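Long-range contacts in probable oxidoreductase (Pseudomonas aeruginosa, PDB 4B7C), which is of undetermined function but probably acts as an NADP-dependent oxidoreductase of the medium-chain dehydrogenase/reductase superfamily: residues B[7-12]-B[28-33]; B[102-107]-B[311-316]; B[217-222]-B[232-237]; B[236-241]-B[269-274]. All coordinates share one frame; numbering follows the deposited sequence.

Contact 1 of 4, residues B[7-12]-B[28-33]; sequences INRQYQ and FVETPL
Residues 7-12 and 28-33 form an antiparallel beta ladder, the two-stranded sheet at the N-terminal end of the GroES-like domain. Four backbone hydrogen bonds hold it. Asn8 and Thr31 exchange a pair, with Asn8 N to Thr31 O at 2.7 Å. Gln10 and Val29 exchange the other pair, with Val29 N to Gln10 O at 2.8 Å. Arg9 faces Glu30 and Tyr11 faces Phe28 as non-hydrogen-bonded pairs.

On the face of Arg9, Tyr11, Phe28 and Glu30 the two rings make an offset stack, centroids 4.4 Å apart and planes at 27°. Phe28 CD1 sits over the centre of the Tyr11 ring, 3.4 Å from Tyr11 CZ. Phe28 CG is anti to the backbone N (chi1 -163°), and this carries the ring across toward the other strand. Its far end, CZ, touches Arg9 CB at 3.9 Å. Next along, Ile7 CG2 packs on Glu30 CB.

On the other face, with Asn8, Gln10, Val29 and Thr31, Thr31 OG1 donates to Gln10 OE1 at 3.1 Å. The hydroxyl comes from well above the amide plane, so the bond is not aimed at a lone pair.

The strand 7-12 also borders residues 102-105. Arg9 makes a salt bridge with Asp104, Asn8 OD1 accepts from Tyr105 N, and Gln10 NE2 donates to Gln103 OE1. Tyr11 OH is hydrogen-bonded to Glu314 O, and its ring meets Phe316 at the start of helix 316-321. Leu33 packs against strand 105-108.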
# COMPACT_ATOMS: atom_id res chain seq x y z
N ILE B 7 -48.36 -6.38 6.70
CA ILE B 7 -47.21 -6.87 7.46
C ILE B 7 -45.90 -6.72 6.69
O ILE B 7 -45.81 -7.09 5.52
CB ILE B 7 -47.38 -8.35 7.90
CG1 ILE B 7 -48.55 -8.47 8.89
CG2 ILE B 7 -46.11 -8.88 8.55
CD1 ILE B 7 -48.24 -7.92 10.28
N ASN B 8 -44.88 -6.22 7.38
CA ASN B 8 -43.52 -6.18 6.86
C ASN B 8 -42.68 -7.24 7.55
O ASN B 8 -42.36 -7.11 8.73
CB ASN B 8 -42.89 -4.79 7.07
CG ASN B 8 -41.50 -4.67 6.47
OD1 ASN B 8 -41.17 -5.36 5.49
ND2 ASN B 8 -40.67 -3.81 7.06
N ARG B 9 -42.33 -8.30 6.83
CA ARG B 9 -41.45 -9.33 7.38
C ARG B 9 -40.01 -8.81 7.31
O ARG B 9 -39.60 -8.26 6.28
CB ARG B 9 -41.54 -10.65 6.64
CG ARG B 9 -42.95 -11.25 6.58
CD ARG B 9 -42.99 -12.45 5.65
NE ARG B 9 -42.63 -12.08 4.29
CZ ARG B 9 -42.24 -12.95 3.36
NH1 ARG B 9 -42.16 -14.25 3.62
NH2 ARG B 9 -41.92 -12.50 2.16
N GLN B 10 -39.27 -9.03 8.38
CA GLN B 10 -37.90 -8.54 8.49
C GLN B 10 -36.97 -9.58 9.10
O GLN B 10 -37.35 -10.31 10.02
CB GLN B 10 -37.83 -7.32 9.39
CG GLN B 10 -38.79 -6.19 9.08
CD GLN B 10 -38.60 -5.06 10.08
OE1 GLN B 10 -38.58 -5.29 11.28
NE2 GLN B 10 -38.41 -3.84 9.57
N TYR B 11 -35.75 -9.63 8.59
CA TYR B 11 -34.68 -10.34 9.27
C TYR B 11 -33.85 -9.33 10.05
O TYR B 11 -33.25 -8.43 9.47
CB TYR B 11 -33.80 -11.11 8.31
CG TYR B 11 -34.30 -12.50 8.05
CD1 TYR B 11 -34.20 -13.48 9.04
CD2 TYR B 11 -34.88 -12.84 6.83
CE1 TYR B 11 -34.67 -14.76 8.81
CE2 TYR B 11 -35.35 -14.11 6.60
CZ TYR B 11 -35.24 -15.07 7.60
OH TYR B 11 -35.71 -16.33 7.37
N GLN B 12 -33.86 -9.50 11.37
CA GLN B 12 -33.08 -8.65 12.25
C GLN B 12 -31.81 -9.37 12.67
O GLN B 12 -31.78 -10.59 12.74
CB GLN B 12 -33.87 -8.26 13.49
CG GLN B 12 -35.12 -7.46 13.20
CD GLN B 12 -35.96 -7.22 14.44
OE1 GLN B 12 -35.68 -7.76 15.51
NE2 GLN B 12 -37.00 -6.40 14.30
N PHE B 28 -36.27 -13.79 12.52
CA PHE B 28 -37.32 -13.52 11.55
C PHE B 28 -38.54 -12.94 12.25
O PHE B 28 -39.20 -13.61 13.04
CB PHE B 28 -37.66 -14.79 10.79
CG PHE B 28 -38.41 -14.55 9.53
CD1 PHE B 28 -38.03 -13.51 8.69
CD2 PHE B 28 -39.47 -15.35 9.18
CE1 PHE B 28 -38.71 -13.26 7.53
CE2 PHE B 28 -40.16 -15.11 8.01
CZ PHE B 28 -39.78 -14.06 7.19
N VAL B 29 -38.81 -11.66 12.00
CA VAL B 29 -39.84 -10.95 12.75
C VAL B 29 -40.90 -10.32 11.82
O VAL B 29 -40.61 -9.91 10.69
CB VAL B 29 -39.24 -9.96 13.78
CG1 VAL B 29 -40.34 -9.13 14.42
CG2 VAL B 29 -38.46 -10.73 14.84
N GLU B 30 -42.14 -10.30 12.30
CA GLU B 30 -43.23 -9.67 11.58
C GLU B 30 -43.56 -8.35 12.25
O GLU B 30 -43.86 -8.31 13.45
CB GLU B 30 -44.47 -10.56 11.56
CG GLU B 30 -44.27 -11.84 10.76
CD GLU B 30 -45.52 -12.68 10.65
OE1 GLU B 30 -46.56 -12.32 11.26
OE2 GLU B 30 -45.46 -13.71 9.95
N THR B 31 -43.51 -7.28 11.47
CA THR B 31 -43.74 -5.94 11.97
C THR B 31 -44.86 -5.28 11.19
O THR B 31 -44.96 -5.46 9.97
CB THR B 31 -42.46 -5.09 11.83
OG1 THR B 31 -41.37 -5.78 12.46
CG2 THR B 31 -42.64 -3.73 12.50
N PRO B 32 -45.71 -4.49 11.87
CA PRO B 32 -46.73 -3.79 11.10
C PRO B 32 -46.12 -2.77 10.15
O PRO B 32 -45.22 -2.02 10.54
CB PRO B 32 -47.59 -3.09 12.16
CG PRO B 32 -47.16 -3.64 13.48
CD PRO B 32 -45.78 -4.20 13.30
N LEU B 33 -46.63 -2.73 8.93
CA LEU B 33 -46.13 -1.79 7.93
C LEU B 33 -46.60 -0.38 8.27
O LEU B 33 -47.80 -0.12 8.28
CB LEU B 33 -46.61 -2.16 6.53
CG LEU B 33 -46.08 -1.29 5.40
CD1 LEU B 33 -44.56 -1.34 5.33
CD2 LEU B 33 -46.71 -1.72 4.09

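Contact 2 of 4, residues B[102-107]-B[311-316]; sequences VQDYFI and EGLETF
Val102 CG1 stands anti to its own nitrogen (chi1 -179°), and Phe316 CG is likewise anti to the N of its own residue (chi1 170°). With these torsions a Val102 methyl comes to lie over one face of the Phe316 ring. This is a CH-pi contact. CG1 of Val102 lies 3.8 Å from the centroid of the Phe316 ring and 17° off its normal. It joins the GroES-like domain to the chain that returns to it near the C terminus, between strand 307-311 and helix 316-321.

The two methyls of Val102 spread along the ring. While CG1 covers the CG side, its CG2 reaches the far end at CE1 and CZ, 3.8 Å from Phe316 CZ. The same CG1 also touches Leu313 CD1 at 3.8 Å, so one methyl serves two hydrophobic partners. The other leucine branch, CD2, packs beside the Asp104 carboxylate. That carboxylate is turned to a polar partner, as OD2 forms a salt bridge with Arg9. No hydrogen bond links the two segments, and all five residues that touch are buried.

A short 3-10 turn at 313-315 presents Leu313 and Phe316 to the same neighbour. Gly312 precedes it. Leu313 also rests on Leu48 of strand 41-49, and Phe316 on Leu334 of strand 331-335. Gly312 O is gripped twice by Thr315: by its backbone N at 3.0 Å and, in the carbonyl plane, by OG1 at 2.7 Å.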
# COMPACT_ATOMS: atom_id res chain seq x y z
N VAL B 102 -33.01 -6.27 4.64
CA VAL B 102 -33.51 -7.63 4.45
C VAL B 102 -34.93 -7.69 4.98
O VAL B 102 -35.19 -8.15 6.10
CB VAL B 102 -32.63 -8.70 5.12
CG1 VAL B 102 -33.21 -10.08 4.85
CG2 VAL B 102 -31.20 -8.64 4.60
N GLN B 103 -35.86 -7.23 4.14
CA GLN B 103 -37.25 -7.07 4.53
C GLN B 103 -38.16 -6.92 3.29
O GLN B 103 -37.67 -6.76 2.17
CB GLN B 103 -37.43 -5.86 5.44
CG GLN B 103 -36.93 -4.56 4.84
CD GLN B 103 -36.97 -3.40 5.80
OE1 GLN B 103 -37.69 -3.41 6.81
NE2 GLN B 103 -36.19 -2.37 5.47
N ASP B 104 -39.46 -7.01 3.51
CA ASP B 104 -40.46 -6.89 2.43
C ASP B 104 -40.56 -5.45 1.92
O ASP B 104 -40.69 -5.21 0.72
CB ASP B 104 -41.86 -7.31 2.89
CG ASP B 104 -42.01 -8.82 3.03
OD1 ASP B 104 -41.58 -9.57 2.12
OD2 ASP B 104 -42.57 -9.25 4.07
N TYR B 105 -40.53 -4.51 2.87
CA TYR B 105 -40.73 -3.10 2.57
C TYR B 105 -39.69 -2.24 3.25
O TYR B 105 -39.31 -2.50 4.39
CB TYR B 105 -42.09 -2.63 3.09
CG TYR B 105 -43.29 -3.28 2.45
CD1 TYR B 105 -43.86 -2.74 1.30
CD2 TYR B 105 -43.85 -4.43 2.99
CE1 TYR B 105 -44.97 -3.33 0.71
CE2 TYR B 105 -44.95 -5.03 2.41
CZ TYR B 105 -45.51 -4.47 1.27
OH TYR B 105 -46.60 -5.06 0.68
N PHE B 106 -39.23 -1.21 2.53
CA PHE B 106 -38.37 -0.18 3.09
C PHE B 106 -39.15 1.10 3.29
O PHE B 106 -39.83 1.56 2.37
CB PHE B 106 -37.16 0.11 2.20
CG PHE B 106 -36.42 1.37 2.59
CD1 PHE B 106 -35.42 1.33 3.56
CD2 PHE B 106 -36.74 2.60 2.00
CE1 PHE B 106 -34.74 2.48 3.92
CE2 PHE B 106 -36.06 3.75 2.37
CZ PHE B 106 -35.06 3.70 3.33
N ILE B 107 -39.07 1.65 4.50
CA ILE B 107 -39.59 2.98 4.80
C ILE B 107 -38.49 3.81 5.42
O ILE B 107 -37.91 3.42 6.42
CB ILE B 107 -40.78 2.97 5.77
CG1 ILE B 107 -42.00 2.31 5.13
CG2 ILE B 107 -41.18 4.38 6.14
CD1 ILE B 107 -43.24 2.38 6.03
N GLU B 311 -35.18 -17.54 -4.77
CA GLU B 311 -36.49 -16.98 -4.45
C GLU B 311 -36.88 -17.16 -3.00
O GLU B 311 -36.66 -18.21 -2.41
CB GLU B 311 -37.57 -17.57 -5.36
CG GLU B 311 -37.37 -17.21 -6.83
CD GLU B 311 -38.59 -17.52 -7.69
OE1 GLU B 311 -39.70 -17.30 -7.19
OE2 GLU B 311 -38.45 -17.96 -8.87
N GLY B 312 -37.43 -16.09 -2.44
CA GLY B 312 -38.04 -16.12 -1.12
C GLY B 312 -37.22 -15.46 -0.02
O GLY B 312 -36.15 -15.95 0.37
N LEU B 313 -37.74 -14.35 0.50
CA LEU B 313 -37.14 -13.61 1.60
C LEU B 313 -36.79 -14.53 2.77
O LEU B 313 -35.72 -14.42 3.38
CB LEU B 313 -38.08 -12.51 2.08
CG LEU B 313 -37.60 -11.72 3.30
CD1 LEU B 313 -36.39 -10.88 2.90
CD2 LEU B 313 -38.69 -10.85 3.86
N GLU B 314 -37.71 -15.45 3.06
CA GLU B 314 -37.60 -16.39 4.18
C GLU B 314 -36.34 -17.28 4.10
O GLU B 314 -35.87 -17.76 5.12
CB GLU B 314 -38.90 -17.23 4.34
CG GLU B 314 -39.19 -18.25 3.23
CD GLU B 314 -39.80 -17.64 1.97
OE1 GLU B 314 -40.02 -16.40 1.91
OE2 GLU B 314 -40.07 -18.41 1.02
N THR B 315 -35.81 -17.49 2.90
CA THR B 315 -34.61 -18.31 2.70
C THR B 315 -33.28 -17.58 2.98
O THR B 315 -32.21 -18.18 2.89
CB THR B 315 -34.51 -18.87 1.27
OG1 THR B 315 -34.17 -17.82 0.35
CG2 THR B 315 -35.83 -19.56 0.86
N PHE B 316 -33.37 -16.31 3.37
CA PHE B 316 -32.19 -15.45 3.52
C PHE B 316 -30.99 -16.07 4.29
O PHE B 316 -29.88 -16.12 3.75
CB PHE B 316 -32.58 -14.10 4.14
CG PHE B 316 -31.41 -13.26 4.55
CD1 PHE B 316 -30.59 -12.69 3.61
CD2 PHE B 316 -31.08 -13.12 5.90
CE1 PHE B 316 -29.47 -11.97 3.99
CE2 PHE B 316 -29.96 -12.39 6.29
CZ PHE B 316 -29.15 -11.81 5.33

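Contact 3 of 4, residues B[217-222]-B[232-237]; sequences KGIDVF and DTVLTR
Val234 reaches from helix 228-235 to Phe222 and Ile219 on strand 219-224. The contact lies in the Rossmann-fold domain, in a beta-alpha unit where a helix packs on the parallel sheet beside the strand that precedes it.

The valine can be followed outward. Its CB already borders the ring, 4.1 Å from Phe222 CE2. CG1 is anti to the backbone N (chi1 172°) and does most of the touching. It stands over one face of the phenylalanine, 3.5 Å from Phe222 CG and offset toward the rim. This is a CH-pi contact, 17° off the ring normal. The same methyl meets Ile219 CD1 at 3.7 Å. CG2 lies toward the other end of the ring and is 3.9 Å from Phe222 CZ. The two methyls thus span the ring from its root to its tip.

Ile219 CD1 also packs on Arg237 CB at 3.9 Å, so the isoleucine tip bridges the helix and the residues after it. Ile219 and Phe222 both pack on Val154 of the neighbouring strand 152-155, and Leu211 of helix 207-214 borders Ile219.

Further along, Thr233 O accepts from both N and OG1 of Thr236. The chain then comes back to the strand. One backbone bond closes the contact: Ile219 N donates to Arg237 O at 3.0 Å.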
# COMPACT_ATOMS: atom_id res chain seq x y z
N LYS B 217 5.77 -11.76 -17.77
CA LYS B 217 6.36 -10.42 -17.63
C LYS B 217 5.95 -9.72 -16.33
O LYS B 217 6.03 -8.50 -16.21
CB LYS B 217 6.00 -9.55 -18.85
CG LYS B 217 6.69 -10.03 -20.13
CD LYS B 217 6.59 -9.10 -21.30
CE LYS B 217 7.70 -9.18 -22.34
NZ LYS B 217 7.44 -8.25 -23.47
N GLY B 218 5.54 -10.50 -15.34
CA GLY B 218 5.12 -9.95 -14.06
C GLY B 218 3.69 -9.40 -14.06
O GLY B 218 3.00 -9.43 -15.08
N ILE B 219 3.26 -8.91 -12.90
CA ILE B 219 1.89 -8.43 -12.70
C ILE B 219 1.85 -6.90 -12.52
O ILE B 219 2.43 -6.36 -11.59
CB ILE B 219 1.23 -9.12 -11.49
CG1 ILE B 219 1.25 -10.64 -11.66
CG2 ILE B 219 -0.21 -8.63 -11.29
CD1 ILE B 219 0.86 -11.37 -10.40
N ASP B 220 1.19 -6.21 -13.45
CA ASP B 220 1.10 -4.74 -13.45
C ASP B 220 -0.03 -4.22 -12.58
O ASP B 220 0.10 -3.17 -11.95
CB ASP B 220 0.90 -4.22 -14.86
CG ASP B 220 2.08 -4.51 -15.76
OD1 ASP B 220 3.18 -3.99 -15.47
OD2 ASP B 220 1.91 -5.27 -16.74
N VAL B 221 -1.16 -4.91 -12.62
CA VAL B 221 -2.31 -4.56 -11.78
C VAL B 221 -2.83 -5.80 -11.11
O VAL B 221 -3.09 -6.81 -11.77
CB VAL B 221 -3.45 -3.91 -12.57
CG1 VAL B 221 -4.64 -3.64 -11.65
CG2 VAL B 221 -2.99 -2.63 -13.25
N PHE B 222 -2.97 -5.73 -9.80
CA PHE B 222 -3.65 -6.76 -9.04
C PHE B 222 -4.93 -6.20 -8.45
O PHE B 222 -4.92 -5.28 -7.61
CB PHE B 222 -2.76 -7.37 -7.96
CG PHE B 222 -3.43 -8.44 -7.15
CD1 PHE B 222 -4.19 -9.44 -7.76
CD2 PHE B 222 -3.31 -8.48 -5.77
CE1 PHE B 222 -4.81 -10.42 -7.02
CE2 PHE B 222 -3.92 -9.47 -5.02
CZ PHE B 222 -4.68 -10.43 -5.64
N ASP B 232 -0.66 -12.39 -0.76
CA ASP B 232 0.75 -12.50 -0.36
C ASP B 232 1.60 -13.14 -1.45
O ASP B 232 2.72 -12.72 -1.70
CB ASP B 232 0.88 -13.29 0.94
CG ASP B 232 1.97 -12.74 1.86
OD1 ASP B 232 2.61 -11.73 1.51
OD2 ASP B 232 2.18 -13.34 2.94
N THR B 233 1.04 -14.15 -2.12
CA THR B 233 1.73 -14.83 -3.22
C THR B 233 1.82 -13.95 -4.45
O THR B 233 2.84 -13.90 -5.14
CB THR B 233 1.05 -16.16 -3.59
OG1 THR B 233 1.00 -17.00 -2.44
CG2 THR B 233 1.81 -16.88 -4.70
N VAL B 234 0.74 -13.23 -4.75
CA VAL B 234 0.74 -12.32 -5.89
C VAL B 234 1.80 -11.23 -5.74
O VAL B 234 2.44 -10.82 -6.72
CB VAL B 234 -0.67 -11.71 -6.08
CG1 VAL B 234 -0.63 -10.61 -7.13
CG2 VAL B 234 -1.66 -12.80 -6.46
N LEU B 235 1.98 -10.76 -4.52
CA LEU B 235 2.99 -9.72 -4.20
C LEU B 235 4.41 -10.12 -4.62
O LEU B 235 5.20 -9.26 -5.00
CB LEU B 235 2.99 -9.39 -2.71
CG LEU B 235 1.92 -8.38 -2.27
CD1 LEU B 235 1.65 -8.42 -0.78
CD2 LEU B 235 2.34 -6.98 -2.71
N THR B 236 4.71 -11.41 -4.60
CA THR B 236 6.04 -11.89 -5.04
C THR B 236 6.27 -11.73 -6.54
O THR B 236 7.40 -11.82 -7.01
CB THR B 236 6.29 -13.36 -4.66
OG1 THR B 236 5.44 -14.22 -5.42
CG2 THR B 236 6.03 -13.56 -3.18
N ARG B 237 5.20 -11.48 -7.30
CA ARG B 237 5.27 -11.46 -8.77
C ARG B 237 4.89 -10.13 -9.41
O ARG B 237 4.81 -10.03 -10.64
CB ARG B 237 4.41 -12.58 -9.34
CG ARG B 237 4.92 -13.95 -8.92
CD ARG B 237 6.41 -14.18 -9.29
NE ARG B 237 6.52 -15.61 -9.26
CZ ARG B 237 6.21 -16.43 -10.26
NH1 ARG B 237 5.86 -15.96 -11.46
NH2 ARG B 237 6.30 -17.72 -10.03

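Contact 4 of 4, residues B[236-241]-B[269-274]; sequences TRIAFK and LVNRAR
The backbones of Phe240-Lys241 and Asn271-Ala273 run close, and Lys241 N donates to Asn271 O at 2.9 Å with an N-H...O angle of 170°. Phe240 CA also approaches that Asn271 O, and Lys241 CA approaches Arg272 O, both as CA-H...O contacts.

Phe240 meets Arg272 edge to face. The ring edge at CE1 lies over one face of the guanidinium, 3.6 Å from Arg272 NE, with the planes 63° apart. The arginine chain bends at chi2 and chi3, which folds the group back toward its own helix. There Arg272 NH1 donates to Val270 O, which lies in the guanidinium plane. Asp282 of the second subunit adds a salt bridge to Arg272 NE. Ile238 packs on Asn271 and Ala273: its CG1 lies 3.6 Å from Asn271 ND2 and its CD1 3.8 Å from Ala273 CB. Asn271 ND2 is bonded to Ser267 O.

Two waters fill in the polar links. One donates to Thr236 O and Ile238 O and accepts weakly from Asn271 ND2. The other joins Lys241 NZ to Arg272 O.

Arg272 has positive phi and ends helix 267-270 in a Schellman motif. The chain then enters strand 274-277, an edge strand of the parallel Rossmann sheet within this chain. Arg274 pairs antiparallel with a strand of the second subunit, so the sheet continues across the dimer interface.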
# COMPACT_ATOMS: atom_id res chain seq x y z
N THR B 236 4.71 -11.41 -4.60
CA THR B 236 6.04 -11.89 -5.04
C THR B 236 6.27 -11.73 -6.54
O THR B 236 7.40 -11.82 -7.01
CB THR B 236 6.29 -13.36 -4.66
OG1 THR B 236 5.44 -14.22 -5.42
CG2 THR B 236 6.03 -13.56 -3.18
N ARG B 237 5.20 -11.48 -7.30
CA ARG B 237 5.27 -11.46 -8.77
C ARG B 237 4.89 -10.13 -9.41
O ARG B 237 4.81 -10.03 -10.64
CB ARG B 237 4.41 -12.58 -9.34
CG ARG B 237 4.92 -13.95 -8.92
CD ARG B 237 6.41 -14.18 -9.29
NE ARG B 237 6.52 -15.61 -9.26
CZ ARG B 237 6.21 -16.43 -10.26
NH1 ARG B 237 5.86 -15.96 -11.46
NH2 ARG B 237 6.30 -17.72 -10.03
N ILE B 238 4.67 -9.11 -8.59
CA ILE B 238 4.31 -7.80 -9.14
C ILE B 238 5.48 -7.17 -9.87
O ILE B 238 6.65 -7.40 -9.53
CB ILE B 238 3.75 -6.82 -8.07
CG1 ILE B 238 4.76 -6.56 -6.95
CG2 ILE B 238 2.47 -7.34 -7.44
CD1 ILE B 238 4.34 -5.44 -6.02
N ALA B 239 5.15 -6.40 -10.89
CA ALA B 239 6.13 -5.68 -11.68
C ALA B 239 6.48 -4.33 -11.07
O ALA B 239 5.79 -3.84 -10.18
CB ALA B 239 5.61 -5.46 -13.09
N PHE B 240 7.54 -3.74 -11.60
CA PHE B 240 7.90 -2.36 -11.34
C PHE B 240 6.70 -1.43 -11.57
O PHE B 240 6.05 -1.51 -12.61
CB PHE B 240 9.08 -1.97 -12.24
CG PHE B 240 9.50 -0.53 -12.14
CD1 PHE B 240 9.99 -0.00 -10.95
CD2 PHE B 240 9.44 0.30 -13.26
CE1 PHE B 240 10.38 1.32 -10.86
CE2 PHE B 240 9.84 1.63 -13.18
CZ PHE B 240 10.31 2.14 -11.98
N LYS B 241 6.42 -0.58 -10.58
CA LYS B 241 5.31 0.40 -10.64
C LYS B 241 3.92 -0.25 -10.72
O LYS B 241 2.97 0.32 -11.25
CB LYS B 241 5.50 1.42 -11.78
CG LYS B 241 6.61 2.43 -11.48
CD LYS B 241 6.87 3.59 -12.39
CE LYS B 241 7.41 4.83 -11.67
NZ LYS B 241 6.47 5.55 -10.77
N LEU B 269 8.07 -1.93 -1.86
CA LEU B 269 9.32 -1.16 -1.84
C LEU B 269 10.24 -1.57 -3.00
O LEU B 269 10.67 -0.73 -3.80
CB LEU B 269 10.04 -1.35 -0.49
CG LEU B 269 11.43 -0.71 -0.33
CD1 LEU B 269 11.43 0.77 -0.64
CD2 LEU B 269 11.90 -0.92 1.10
N VAL B 270 10.56 -2.86 -3.07
CA VAL B 270 11.46 -3.40 -4.11
C VAL B 270 11.02 -3.01 -5.51
O VAL B 270 11.82 -2.59 -6.35
CB VAL B 270 11.53 -4.93 -3.99
CG1 VAL B 270 12.43 -5.50 -5.08
CG2 VAL B 270 12.05 -5.32 -2.62
N ASN B 271 9.71 -3.08 -5.74
CA ASN B 271 9.11 -2.75 -7.04
C ASN B 271 8.53 -1.34 -7.15
O ASN B 271 7.96 -0.96 -8.18
CB ASN B 271 8.03 -3.79 -7.35
CG ASN B 271 8.62 -5.17 -7.54
OD1 ASN B 271 9.37 -5.39 -8.49
ND2 ASN B 271 8.34 -6.08 -6.61
N ARG B 272 8.70 -0.56 -6.09
CA ARG B 272 8.21 0.84 -6.04
C ARG B 272 6.77 0.91 -6.57
O ARG B 272 6.43 1.65 -7.48
CB ARG B 272 9.14 1.77 -6.80
CG ARG B 272 10.51 1.85 -6.14
CD ARG B 272 11.46 0.78 -6.68
NE ARG B 272 12.22 1.26 -7.82
CZ ARG B 272 13.09 0.52 -8.52
NH1 ARG B 272 13.30 -0.75 -8.20
NH2 ARG B 272 13.73 1.06 -9.54
N ALA B 273 5.96 0.08 -5.94
CA ALA B 273 4.59 -0.17 -6.32
C ALA B 273 3.64 0.44 -5.30
O ALA B 273 4.05 0.82 -4.20
CB ALA B 273 4.35 -1.68 -6.36
N ARG B 274 2.36 0.46 -5.66
CA ARG B 274 1.32 1.12 -4.88
C ARG B 274 0.22 0.14 -4.51
O ARG B 274 -0.25 -0.64 -5.35
CB ARG B 274 0.75 2.29 -5.68
CG ARG B 274 -0.43 2.99 -5.04
CD ARG B 274 -1.05 3.99 -5.99
NE ARG B 274 -0.08 4.98 -6.44
CZ ARG B 274 0.17 5.30 -7.71
NH1 ARG B 274 -0.48 4.74 -8.72
NH2 ARG B 274 1.10 6.23 -7.97
O HOH W 1 8.19 -8.96 -8.14
O HOH W 2 7.27 4.28 -8.33

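Overall arrangement
From the N terminus, contact 1 closes first, as a short hairpin-like loop of 15 residues. Contact 2 opens later, at 102-107, and closes 204 residues on at 311-316. It brings the chain back to the N-terminal domain, and it touches contact 1 directly. Contacts 3 and 4 fall within that long excursion, in the Rossmann domain. Contact 3 closes a strand-to-helix loop. Contact 4 starts on its last residues, 236 and 237, and closes at 269-274 near the subunit interface. A probable hydrogen bond from Ala239 N to Ile219 O joins the two. The centres of contacts 1 and 4 are about 51 Å apart, on opposite sides of the chain's centre.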